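Local structure of surface presentation of antigens protein SpaO (Shigella flexneri, 4TT9) at residues V19-I24 with I56-S61. The protein is a type III secretion C-ring component of the FliN/MopA/SpaO family, required for invasion and for secretion of the three Ipa proteins. Sequence-based numbering, arbitrary orientation.
Sequences VKVDFI and IKVNGS
Lys20 and Asn59 close one end of this antiparallel pairing with two hydrogen bonds. The backbone N of Asn59 donates to Lys20 O (2.7 Å), and the N of Lys20 donates to the side-chain OD1 of Asn59 at 3.0 Å, the donor tilted 29° from the carbonyl plane. With its CG beside its own backbone N (chi1 -66°), Asn59 turns its amide back toward strand 19-24, where OD1 stands in for a main-chain carbonyl and ND2 lies against Val19 CG1. Further along, Asp22 and Lys57 form a hydrogen-bonded pair, Asp22 N to Lys57 O (2.7 Å) and Lys57 N to Asp22 O (3.0 Å).

One face carries the apolar pairs. Val21 CG1 lies alongside Val58 CG2 at 3.8 Å, and Phe23 CE1 meets Ile56 CG2 at 3.9 Å. On the other face the extended Lys57 chain crosses Ile24, with CD pressed to 3.5 Å from Ile24 CD1, while its NZ reaches a salt bridge with Glu27 of the same chain. Asp22 OD2 takes a weak salt bridge from Lys20 NZ (3.4 Å).

The type I' turn from Val58 to Ser61, closed by Ser61 N to Val58 O with positive phi at Asn59 and Gly60, places Asn59 at the strand end. Strand 19-24 also pairs antiparallel with the second subunit, whose Phe44 and Phe46 pack edge-to-face with Phe23. Main-chain bonding on both edges thus makes it an interior strand of a sheet continuous across the dimer of this C-terminal SpoA domain, and the Asn59 amide extends that bonding into the turn.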
ATOM      1  N   VAL B  19      -2.514  -8.254 -14.913  1.00 55.97           N
ATOM      2  CA  VAL B  19      -3.275  -7.303 -14.091  1.00 51.27           C
ATOM      3  C   VAL B  19      -2.459  -6.599 -13.004  1.00 49.50           C
ATOM      4  O   VAL B  19      -1.396  -7.075 -12.594  1.00 49.09           O
ATOM      5  CB  VAL B  19      -4.457  -7.979 -13.398  1.00 45.61           C
ATOM      6  CG1 VAL B  19      -5.533  -8.356 -14.407  1.00 42.19           C
ATOM      7  CG2 VAL B  19      -3.971  -9.185 -12.626  1.00 44.85           C
ATOM      8  N   LYS B  20      -3.008  -5.484 -12.524  1.00 48.54           N
ATOM      9  CA  LYS B  20      -2.338  -4.558 -11.616  1.00 49.15           C
ATOM     10  C   LYS B  20      -2.815  -4.772 -10.181  1.00 47.14           C
ATOM     11  O   LYS B  20      -3.951  -4.436  -9.841  1.00 49.49           O
ATOM     12  CB  LYS B  20      -2.635  -3.125 -12.089  1.00 49.51           C
ATOM     13  CG  LYS B  20      -2.103  -1.945 -11.263  1.00 52.39           C
ATOM     14  CD  LYS B  20      -2.361  -0.636 -12.045  1.00 53.15           C
ATOM     15  CE  LYS B  20      -2.506   0.598 -11.162  1.00 55.33           C
ATOM     16  NZ  LYS B  20      -3.687   0.543 -10.262  1.00 57.30           N
ATOM     17  N   VAL B  21      -1.947  -5.342  -9.349  1.00 43.94           N
ATOM     18  CA  VAL B  21      -2.279  -5.585  -7.950  1.00 42.20           C
ATOM     19  C   VAL B  21      -1.632  -4.532  -7.041  1.00 44.51           C
ATOM     20  O   VAL B  21      -0.448  -4.220  -7.175  1.00 44.89           O
ATOM     21  CB  VAL B  21      -1.926  -7.029  -7.522  1.00 45.76           C
ATOM     22  CG1 VAL B  21      -2.531  -8.023  -8.501  1.00 49.99           C
ATOM     23  CG2 VAL B  21      -0.440  -7.235  -7.467  1.00 49.39           C
ATOM     24  N   ASP B  22      -2.426  -3.943  -6.155  1.00 45.49           N
ATOM     25  CA  ASP B  22      -1.928  -2.892  -5.275  1.00 48.35           C
ATOM     26  C   ASP B  22      -1.913  -3.390  -3.836  1.00 51.09           C
ATOM     27  O   ASP B  22      -2.838  -4.086  -3.404  1.00 53.67           O
ATOM     28  CB  ASP B  22      -2.803  -1.635  -5.365  1.00 54.35           C
ATOM     29  CG  ASP B  22      -2.380  -0.689  -6.481  1.00 61.00           C
ATOM     30  OD1 ASP B  22      -1.201  -0.718  -6.876  1.00 62.84           O
ATOM     31  OD2 ASP B  22      -3.231   0.099  -6.951  1.00 64.48           O
ATOM     32  N   PHE B  23      -0.865  -3.048  -3.095  1.00 45.11           N
ATOM     33  CA  PHE B  23      -0.826  -3.363  -1.676  1.00 40.82           C
ATOM     34  C   PHE B  23      -0.894  -2.061  -0.897  1.00 41.78           C
ATOM     35  O   PHE B  23       0.062  -1.292  -0.860  1.00 44.39           O
ATOM     36  CB  PHE B  23       0.417  -4.182  -1.334  1.00 36.17           C
ATOM     37  CG  PHE B  23       0.430  -5.542  -1.980  1.00 37.97           C
ATOM     38  CD1 PHE B  23      -0.048  -6.652  -1.301  1.00 35.41           C
ATOM     39  CD2 PHE B  23       0.902  -5.711  -3.276  1.00 38.20           C
ATOM     40  CE1 PHE B  23      -0.046  -7.903  -1.898  1.00 35.52           C
ATOM     41  CE2 PHE B  23       0.905  -6.970  -3.878  1.00 37.21           C
ATOM     42  CZ  PHE B  23       0.431  -8.058  -3.187  1.00 36.16           C
ATOM     43  N   ILE B  24      -2.047  -1.831  -0.280  1.00 42.74           N
ATOM     44  CA  ILE B  24      -2.465  -0.504   0.157  1.00 37.00           C
ATOM     45  C   ILE B  24      -2.544  -0.436   1.667  1.00 41.03           C
ATOM     46  O   ILE B  24      -3.296  -1.187   2.287  1.00 46.16           O
ATOM     47  CB  ILE B  24      -3.840  -0.169  -0.452  1.00 35.54           C
ATOM     48  CG1 ILE B  24      -3.687   0.113  -1.941  1.00 38.30           C
ATOM     49  CG2 ILE B  24      -4.500   0.986   0.266  1.00 36.38           C
ATOM     50  CD1 ILE B  24      -4.926   0.614  -2.576  1.00 42.37           C
ATOM     51  N   ILE B  56      -5.645  -5.581  -0.320  1.00 40.17           N
ATOM     52  CA  ILE B  56      -5.098  -6.017  -1.589  1.00 36.78           C
ATOM     53  C   ILE B  56      -6.111  -5.722  -2.678  1.00 39.85           C
ATOM     54  O   ILE B  56      -7.260  -6.157  -2.600  1.00 41.33           O
ATOM     55  CB  ILE B  56      -4.718  -7.496  -1.560  1.00 37.74           C
ATOM     56  CG1 ILE B  56      -3.983  -7.802  -0.253  1.00 32.40           C
ATOM     57  CG2 ILE B  56      -3.860  -7.856  -2.775  1.00 38.72           C
ATOM     58  CD1 ILE B  56      -3.594  -9.249  -0.061  1.00 32.08           C
ATOM     59  N   LYS B  57      -5.675  -4.956  -3.676  1.00 37.93           N
ATOM     60  CA  LYS B  57      -6.542  -4.518  -4.752  1.00 36.06           C
ATOM     61  C   LYS B  57      -6.031  -5.054  -6.072  1.00 36.72           C
ATOM     62  O   LYS B  57      -4.825  -5.110  -6.298  1.00 37.05           O
ATOM     63  CB  LYS B  57      -6.596  -2.993  -4.820  1.00 38.83           C
ATOM     64  CG  LYS B  57      -7.457  -2.323  -3.764  1.00 38.92           C
ATOM     65  CD  LYS B  57      -7.665  -0.864  -4.138  1.00 42.36           C
ATOM     66  CE  LYS B  57      -8.683  -0.178  -3.254  1.00 48.89           C
ATOM     67  NZ  LYS B  57      -8.798   1.270  -3.602  1.00 55.33           N
ATOM     68  N   VAL B  58      -6.949  -5.458  -6.937  1.00 34.36           N
ATOM     69  CA  VAL B  58      -6.583  -5.856  -8.282  1.00 49.28           C
ATOM     70  C   VAL B  58      -7.342  -4.956  -9.242  1.00 53.20           C
ATOM     71  O   VAL B  58      -8.569  -4.949  -9.225  1.00 62.51           O
ATOM     72  CB  VAL B  58      -6.952  -7.318  -8.551  1.00 46.78           C
ATOM     73  CG1 VAL B  58      -6.684  -7.673  -9.998  1.00 45.59           C
ATOM     74  CG2 VAL B  58      -6.173  -8.234  -7.632  1.00 46.89           C
ATOM     75  N   ASN B  59      -6.622  -4.197 -10.065  1.00 47.67           N
ATOM     76  CA  ASN B  59      -7.249  -3.216 -10.953  1.00 48.53           C
ATOM     77  C   ASN B  59      -8.258  -2.317 -10.251  1.00 53.95           C
ATOM     78  O   ASN B  59      -9.300  -1.984 -10.828  1.00 61.78           O
ATOM     79  CB  ASN B  59      -7.893  -3.882 -12.179  1.00 44.21           C
ATOM     80  CG  ASN B  59      -6.870  -4.510 -13.090  1.00 43.47           C
ATOM     81  OD1 ASN B  59      -5.675  -4.268 -12.946  1.00 45.48           O
ATOM     82  ND2 ASN B  59      -7.324  -5.309 -14.033  1.00 45.57           N
ATOM     83  N   GLY B  60      -7.950  -1.943  -9.010  1.00 46.50           N
ATOM     84  CA  GLY B  60      -8.799  -1.044  -8.256  1.00 44.29           C
ATOM     85  C   GLY B  60      -9.874  -1.750  -7.459  1.00 46.03           C
ATOM     86  O   GLY B  60     -10.575  -1.114  -6.673  1.00 49.14           O
ATOM     87  N   SER B  61     -10.013  -3.058  -7.660  1.00 48.50           N
ATOM     88  CA  SER B  61     -11.010  -3.847  -6.931  1.00 50.19           C
ATOM     89  C   SER B  61     -10.440  -4.484  -5.660  1.00 43.62           C
ATOM     90  O   SER B  61      -9.385  -5.104  -5.697  1.00 44.44           O
ATOM     91  CB  SER B  61     -11.603  -4.947  -7.828  1.00 52.83           C
ATOM     92  OG  SER B  61     -12.659  -4.475  -8.652  1.00 54.44           O
TER
HETATM   93  O   HOH W   1      -5.679  -1.875  -8.062  1.00 41.37           O